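Local coordinates for angiotensin-converting enzyme (Anopheles gambiae, PDB 6S1Y), which is a zinc metallopeptidase of the angiotensin-converting enzyme family, which probably removes dipeptides from the C-terminal ends of short peptides in the mosquito, at residues 303-307 / 308-312; 356-359 / 360-363; 454-457 / 458-461. All coordinates share one frame; numbering follows the deposited sequence.

Interaction 1: 303-307 / 308-312; sequences TKLPQ and TFWDK
CD1 of L305 lies over one face of the F309 ring, offset toward the rim, 4.0 Å from its centroid, a CH-pi contact; W310 CD2 lies at the edge of that ring. The same methyl also reaches W310, 3.9 Å from CZ2, so one leucine branch serves both aromatics. F309 CD1 lies over the centre of one face of the indole. At the indole edge come Q307 CA, near the ring plane, and a water that takes the N-H of W310 NE1 (2.9 Å) while donating to L305 O. This is the first turn of helix 307-312, entered from the extended run 303-306. P306 O accepts a weak bond from F309 N, and Q307 O receives D311 N at 2.9 Å. The side chains of Q307 and D311 cross at about a right angle. With CG of Q307 anti to its backbone N (chi1 -177°) and the chain bent at chi2, NE2 reaches OD1 of D311 at 3.1 Å. The bond is nearly straight (168°); OD1 lies close to the Q307 amide plane, while the N-H meets it from above the carboxylate plane. L305 also packs against L359 and I362 of helix 349-368, and F309 against I341 of strand 339-342.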
# COMPACT_ATOMS: atom_id res chain seq x y z
N THR A 303 -9.49 19.60 -5.53
CA THR A 303 -8.48 20.64 -5.45
C THR A 303 -7.33 20.40 -6.42
O THR A 303 -6.75 19.31 -6.45
CB THR A 303 -7.93 20.74 -4.03
OG1 THR A 303 -9.00 21.03 -3.13
CG2 THR A 303 -6.85 21.83 -3.95
N LYS A 304 -7.00 21.43 -7.20
CA LYS A 304 -5.82 21.42 -8.05
C LYS A 304 -4.55 21.44 -7.20
O LYS A 304 -4.53 22.01 -6.11
CB LYS A 304 -5.84 22.64 -8.98
CG LYS A 304 -4.72 22.70 -10.02
CD LYS A 304 -4.34 24.14 -10.35
CE LYS A 304 -4.33 24.39 -11.86
NZ LYS A 304 -3.66 23.31 -12.65
N LEU A 305 -3.49 20.83 -7.72
CA LEU A 305 -2.25 20.77 -6.94
C LEU A 305 -1.68 22.17 -6.76
O LEU A 305 -1.53 22.90 -7.75
CB LEU A 305 -1.21 19.87 -7.62
CG LEU A 305 -1.51 18.36 -7.64
CD1 LEU A 305 -0.52 17.61 -8.49
CD2 LEU A 305 -1.51 17.79 -6.22
N PRO A 306 -1.32 22.58 -5.55
CA PRO A 306 -0.67 23.89 -5.36
C PRO A 306 0.72 23.92 -5.96
O PRO A 306 1.36 22.88 -6.20
CB PRO A 306 -0.62 24.05 -3.84
CG PRO A 306 -0.56 22.59 -3.31
CD PRO A 306 -1.41 21.81 -4.29
N GLN A 307 1.21 25.15 -6.17
CA GLN A 307 2.53 25.33 -6.76
C GLN A 307 3.63 24.80 -5.84
O GLN A 307 4.65 24.31 -6.31
CB GLN A 307 2.76 26.82 -7.09
CG GLN A 307 4.08 27.11 -7.76
CD GLN A 307 4.15 26.53 -9.16
OE1 GLN A 307 3.14 26.50 -9.88
NE2 GLN A 307 5.33 26.05 -9.54
N THR A 308 3.45 24.93 -4.53
CA THR A 308 4.41 24.33 -3.59
C THR A 308 4.67 22.86 -3.94
O THR A 308 5.81 22.38 -3.90
CB THR A 308 3.89 24.47 -2.16
OG1 THR A 308 3.77 25.86 -1.83
CG2 THR A 308 4.85 23.83 -1.17
N PHE A 309 3.62 22.13 -4.32
CA PHE A 309 3.80 20.73 -4.69
C PHE A 309 4.81 20.57 -5.82
O PHE A 309 5.68 19.69 -5.77
CB PHE A 309 2.47 20.10 -5.10
CG PHE A 309 2.63 18.75 -5.70
CD1 PHE A 309 2.90 18.61 -7.06
CD2 PHE A 309 2.57 17.61 -4.91
CE1 PHE A 309 3.09 17.35 -7.61
CE2 PHE A 309 2.75 16.35 -5.46
CZ PHE A 309 3.01 16.22 -6.81
N TRP A 310 4.67 21.38 -6.89
CA TRP A 310 5.57 21.27 -8.03
C TRP A 310 6.98 21.76 -7.69
O TRP A 310 7.96 21.25 -8.25
CB TRP A 310 5.03 22.06 -9.23
CG TRP A 310 3.71 21.55 -9.74
CD1 TRP A 310 2.49 22.12 -9.55
CD2 TRP A 310 3.50 20.36 -10.49
NE1 TRP A 310 1.52 21.35 -10.16
CE2 TRP A 310 2.12 20.26 -10.73
CE3 TRP A 310 4.35 19.35 -10.98
CZ2 TRP A 310 1.56 19.19 -11.45
CZ3 TRP A 310 3.80 18.32 -11.69
CH2 TRP A 310 2.42 18.24 -11.92
N ASP A 311 7.10 22.75 -6.79
CA ASP A 311 8.42 23.31 -6.50
C ASP A 311 9.28 22.32 -5.72
O ASP A 311 10.45 22.13 -6.03
CB ASP A 311 8.32 24.59 -5.67
CG ASP A 311 7.68 25.74 -6.43
OD1 ASP A 311 7.78 25.79 -7.69
OD2 ASP A 311 7.09 26.61 -5.73
N LYS A 312 8.69 21.70 -4.70
CA LYS A 312 9.43 20.95 -3.69
C LYS A 312 9.32 19.43 -3.83
O LYS A 312 10.04 18.72 -3.13
CB LYS A 312 8.96 21.38 -2.29
CG LYS A 312 9.17 22.87 -2.01
CD LYS A 312 8.59 23.29 -0.66
CE LYS A 312 8.88 24.77 -0.36
NZ LYS A 312 8.14 25.27 0.85
O HOH W 1 -1.28 22.00 -10.31

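Interaction 2: 356-359 / 360-363; sequences HHEL and GHIQ. With ZN (zinc ion), chain G; KSN ((2~{S})-2-[[(4~{S})-4-azanyl-5-oxidanyl-5-oxidanylidene-pentanoyl]amino]pentanedioic acid), chain H.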
# COMPACT_ATOMS: atom_id res chain seq x y z
N HIS A 356 -1.17 7.90 -9.50
CA HIS A 356 -2.52 8.14 -8.99
C HIS A 356 -2.65 7.75 -7.53
O HIS A 356 -3.28 8.47 -6.75
CB HIS A 356 -3.54 7.38 -9.83
CG HIS A 356 -3.76 7.98 -11.18
ND1 HIS A 356 -2.91 7.73 -12.24
CD2 HIS A 356 -4.70 8.83 -11.64
CE1 HIS A 356 -3.34 8.40 -13.30
NE2 HIS A 356 -4.42 9.07 -12.96
N HIS A 357 -2.11 6.59 -7.13
CA HIS A 357 -2.16 6.20 -5.72
C HIS A 357 -1.63 7.33 -4.84
O HIS A 357 -2.27 7.73 -3.86
CB HIS A 357 -1.36 4.91 -5.48
CG HIS A 357 -1.25 4.52 -4.04
ND1 HIS A 357 -2.18 3.72 -3.40
CD2 HIS A 357 -0.33 4.85 -3.09
CE1 HIS A 357 -1.83 3.57 -2.14
NE2 HIS A 357 -0.71 4.23 -1.92
N GLU A 358 -0.45 7.84 -5.19
CA GLU A 358 0.19 8.88 -4.38
C GLU A 358 -0.59 10.20 -4.45
O GLU A 358 -0.77 10.87 -3.42
CB GLU A 358 1.63 9.07 -4.85
CG GLU A 358 2.51 7.83 -4.74
CD GLU A 358 2.60 7.28 -3.33
OE1 GLU A 358 2.41 8.05 -2.37
OE2 GLU A 358 2.85 6.06 -3.16
N LEU A 359 -1.09 10.57 -5.63
CA LEU A 359 -1.84 11.82 -5.74
C LEU A 359 -3.14 11.73 -4.97
O LEU A 359 -3.70 12.77 -4.61
CB LEU A 359 -2.16 12.18 -7.19
CG LEU A 359 -1.02 12.74 -8.04
CD1 LEU A 359 -1.40 12.80 -9.53
CD2 LEU A 359 -0.61 14.12 -7.53
N GLY A 360 -3.64 10.52 -4.72
CA GLY A 360 -4.80 10.37 -3.87
C GLY A 360 -4.50 10.71 -2.43
O GLY A 360 -5.33 11.29 -1.73
N HIS A 361 -3.31 10.32 -1.95
CA HIS A 361 -2.83 10.76 -0.64
C HIS A 361 -2.78 12.30 -0.59
O HIS A 361 -3.31 12.92 0.34
CB HIS A 361 -1.43 10.19 -0.34
CG HIS A 361 -1.40 8.73 0.03
ND1 HIS A 361 -2.20 8.19 1.01
CD2 HIS A 361 -0.60 7.72 -0.39
CE1 HIS A 361 -1.92 6.90 1.15
NE2 HIS A 361 -0.96 6.59 0.31
N ILE A 362 -2.15 12.92 -1.60
CA ILE A 362 -2.03 14.37 -1.63
C ILE A 362 -3.42 15.02 -1.57
O ILE A 362 -3.67 15.90 -0.74
CB ILE A 362 -1.27 14.84 -2.88
CG1 ILE A 362 0.17 14.34 -2.87
CG2 ILE A 362 -1.30 16.36 -2.97
CD1 ILE A 362 1.01 14.89 -1.75
N GLN A 363 -4.34 14.57 -2.43
CA GLN A 363 -5.68 15.14 -2.45
C GLN A 363 -6.34 15.02 -1.08
O GLN A 363 -7.05 15.92 -0.64
CB GLN A 363 -6.52 14.45 -3.51
CG GLN A 363 -7.93 15.00 -3.63
CD GLN A 363 -7.95 16.44 -4.15
OE1 GLN A 363 -8.80 17.24 -3.74
NE2 GLN A 363 -7.03 16.77 -5.06
ZN ZN G . -0.33 4.72 -0.02
C10 KSN H . 5.05 5.45 3.60
C13 KSN H . 2.17 4.43 0.10
C17 KSN H . 3.43 -1.58 -2.15
C02 KSN H . 2.19 -0.74 -2.47
C03 KSN H . 2.13 0.64 -1.80
C04 KSN H . 3.45 1.23 -1.31
C05 KSN H . 3.85 2.59 -1.94
C07 KSN H . 3.62 3.91 0.27
C08 KSN H . 4.49 4.80 1.14
C09 KSN H . 4.05 4.83 2.62
N01 KSN H . 0.97 -1.46 -2.11
N06 KSN H . 3.98 3.82 -1.15
O11 KSN H . 6.27 5.57 3.27
O12 KSN H . 4.68 5.85 4.76
O14 KSN H . 1.95 5.26 -0.82
O15 KSN H . 1.23 4.02 0.80
O16 KSN H . 4.13 2.63 -3.10
O18 KSN H . 4.46 -1.41 -2.86
O19 KSN H . 3.48 -2.44 -1.23
O HOH W 2 -4.25 15.51 -5.69
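Backbone bonds wind these two buried turns of helix 349-368, G360 N donating to H356 O, I362 N to E358 O and Q363 N to L359 O, with H361 N to H357 O weak. They carry the HExxH motif of zinc peptidases: H357 and H361, one turn apart, each bind zinc through NE2 at 2.0 Å, and E385 from helix 381-395 completes the protein ligands. The imidazole planes stand at 90° to each other. The two rings reach the same ion by different first torsions: CG of H357 is anti to its backbone N (chi1 174°), that of H361 anti to its carbonyl carbon. Second-shell bonds from ND1, to D389 OD1 for H357 and to H384 ND1 for H361, help fix the ring rotations. The bound gamma-glutamyl dipeptide presents a carboxylate to the zinc, O15 at 1.9 Å and O14 at 2.5 Å. E358, its chain bent at chi2, brings OE1 to the edge of H361, 3.6 Å from CD2. Its OE2 takes a weak bond from ligand N06 (3.2 Å) and also lies 2.6 Å from ligand O14. Away from the metal, Q363 OE1 is bonded to Q367 NE2, and a water donates to L359 O (3.0 Å) and accepts from Q363 NE2.

Interaction 3: 454-457 / 458-461; sequences EYNC and KFWE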
# COMPACT_ATOMS: atom_id res chain seq x y z
N GLU A 454 11.88 -19.34 14.97
CA GLU A 454 11.06 -19.79 13.85
C GLU A 454 10.61 -18.61 12.97
O GLU A 454 9.64 -18.73 12.22
CB GLU A 454 9.84 -20.57 14.36
CG GLU A 454 9.29 -20.04 15.67
CD GLU A 454 7.90 -20.54 16.01
OE1 GLU A 454 7.14 -19.75 16.63
OE2 GLU A 454 7.56 -21.70 15.69
N TYR A 455 11.32 -17.49 13.03
CA TYR A 455 10.89 -16.29 12.31
C TYR A 455 10.75 -16.55 10.81
O TYR A 455 9.76 -16.14 10.18
CB TYR A 455 11.88 -15.15 12.54
CG TYR A 455 11.64 -14.26 13.74
CD1 TYR A 455 10.50 -14.36 14.51
CD2 TYR A 455 12.57 -13.30 14.08
CE1 TYR A 455 10.31 -13.52 15.60
CE2 TYR A 455 12.39 -12.46 15.15
CZ TYR A 455 11.28 -12.56 15.89
OH TYR A 455 11.16 -11.70 16.95
N ASN A 456 11.73 -17.22 10.20
CA ASN A 456 11.72 -17.28 8.75
C ASN A 456 10.76 -18.34 8.23
O ASN A 456 10.03 -18.09 7.27
CB ASN A 456 13.12 -17.51 8.20
CG ASN A 456 13.29 -16.87 6.80
OD1 ASN A 456 12.69 -15.83 6.50
ND2 ASN A 456 14.10 -17.51 5.95
N CYS A 457 10.73 -19.53 8.84
CA CYS A 457 9.87 -20.56 8.28
C CYS A 457 8.39 -20.31 8.59
O CYS A 457 7.54 -20.70 7.79
CB CYS A 457 10.35 -21.94 8.72
SG CYS A 457 11.95 -22.42 7.80
N LYS A 458 8.05 -19.63 9.68
CA LYS A 458 6.65 -19.25 9.86
C LYS A 458 6.23 -18.16 8.87
O LYS A 458 5.07 -18.11 8.46
CB LYS A 458 6.38 -18.82 11.31
CG LYS A 458 6.16 -20.02 12.27
CD LYS A 458 4.87 -20.77 11.95
CE LYS A 458 4.50 -21.82 13.00
NZ LYS A 458 3.01 -22.03 13.07
N PHE A 459 7.17 -17.31 8.45
CA PHE A 459 6.87 -16.36 7.38
C PHE A 459 6.55 -17.08 6.08
O PHE A 459 5.45 -16.94 5.52
CB PHE A 459 8.05 -15.43 7.19
CG PHE A 459 7.89 -14.47 6.04
CD1 PHE A 459 7.02 -13.39 6.13
CD2 PHE A 459 8.67 -14.61 4.90
CE1 PHE A 459 6.89 -12.48 5.08
CE2 PHE A 459 8.55 -13.72 3.87
CZ PHE A 459 7.65 -12.65 3.95
N TRP A 460 7.49 -17.89 5.58
CA TRP A 460 7.27 -18.54 4.30
C TRP A 460 6.15 -19.57 4.38
O TRP A 460 5.50 -19.85 3.37
CB TRP A 460 8.57 -19.19 3.82
CG TRP A 460 9.60 -18.18 3.39
CD1 TRP A 460 10.84 -17.97 3.93
CD2 TRP A 460 9.45 -17.23 2.33
NE1 TRP A 460 11.49 -16.93 3.25
CE2 TRP A 460 10.65 -16.46 2.28
CE3 TRP A 460 8.43 -16.94 1.42
CZ2 TRP A 460 10.84 -15.45 1.35
CZ3 TRP A 460 8.63 -15.92 0.50
CH2 TRP A 460 9.83 -15.20 0.48
N GLU A 461 5.89 -20.14 5.56
CA GLU A 461 4.77 -21.06 5.70
C GLU A 461 3.45 -20.32 5.51
O GLU A 461 2.55 -20.80 4.82
CB GLU A 461 4.82 -21.77 7.07
CG GLU A 461 3.61 -22.65 7.37
CD GLU A 461 3.61 -23.22 8.79
OE1 GLU A 461 3.05 -22.57 9.71
OE2 GLU A 461 4.20 -24.31 9.00
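The contact makes up the first turns of helix 455-467, with E454 at the N-cap position; C457 ties the helix to the C-terminal tail through a disulfide with C602. Backbone bonds run regularly along it: K458 N to E454 O, W460 N to N456 O at 3.1 Å and almost straight (172°), and E461 N to C457 O at 2.8 Å; F459 N to Y455 O is weak.

On one flank N456 and W460 lie alongside each other, pointing the same way. CG of N456 is set away from its backbone N (chi1 -151°), which brings the amide beside the pyrrole part of the indole. ND2 lies at the indole edge, near its plane, while the amide plane is turned 74° from the ring. OD1 lies 3.6 Å from W460 NE1, but the partners of both are on D481: N456 OD1 accepts from D481 N and W460 NE1 donates to D481 OD2. N456 ND2 in turn donates to T476 O, so the amide is held at both ends and the indole at its N-H. Over the centre of one indole face stands F459 CD2, 3.7 Å above the plane, and F459 itself meets Y441 of helix 431-447 edge-to-face.

The other flank is charged. E454 and K458 run side by side in the same direction. E454 OE2 meets the aliphatic part of the lysine, 4.1 Å from K458 CG, but stays 5.3 Å from K458 NZ. E454 OE1 instead accepts from K451 N. The lysine, bent at chi2, turns its ammonium to the next turn, where NZ forms a salt bridge with E461 OE1 through a weak hydrogen bond of 3.4 Å.

From the N terminus, the three contacts come in series, each confined to one continuous stretch, so none encloses a long loop and none nests in or crosses another. Interaction 1 makes the bend from the run after helix 286-299 into helix 307-312; interaction 2 follows on helix 349-368. These two touch: T303 O probably accepts from Q363 NE2 (2.9 Å), and F309 lies near I362 CG1, so the entry to helix 307-312 covers one side of the zinc-binding helix. Interaction 3 stands apart on helix 455-467, its centre about 44 Å from that of interaction 1 and across the chain's centre, on a helix whose C457 is disulfide-linked to the tail.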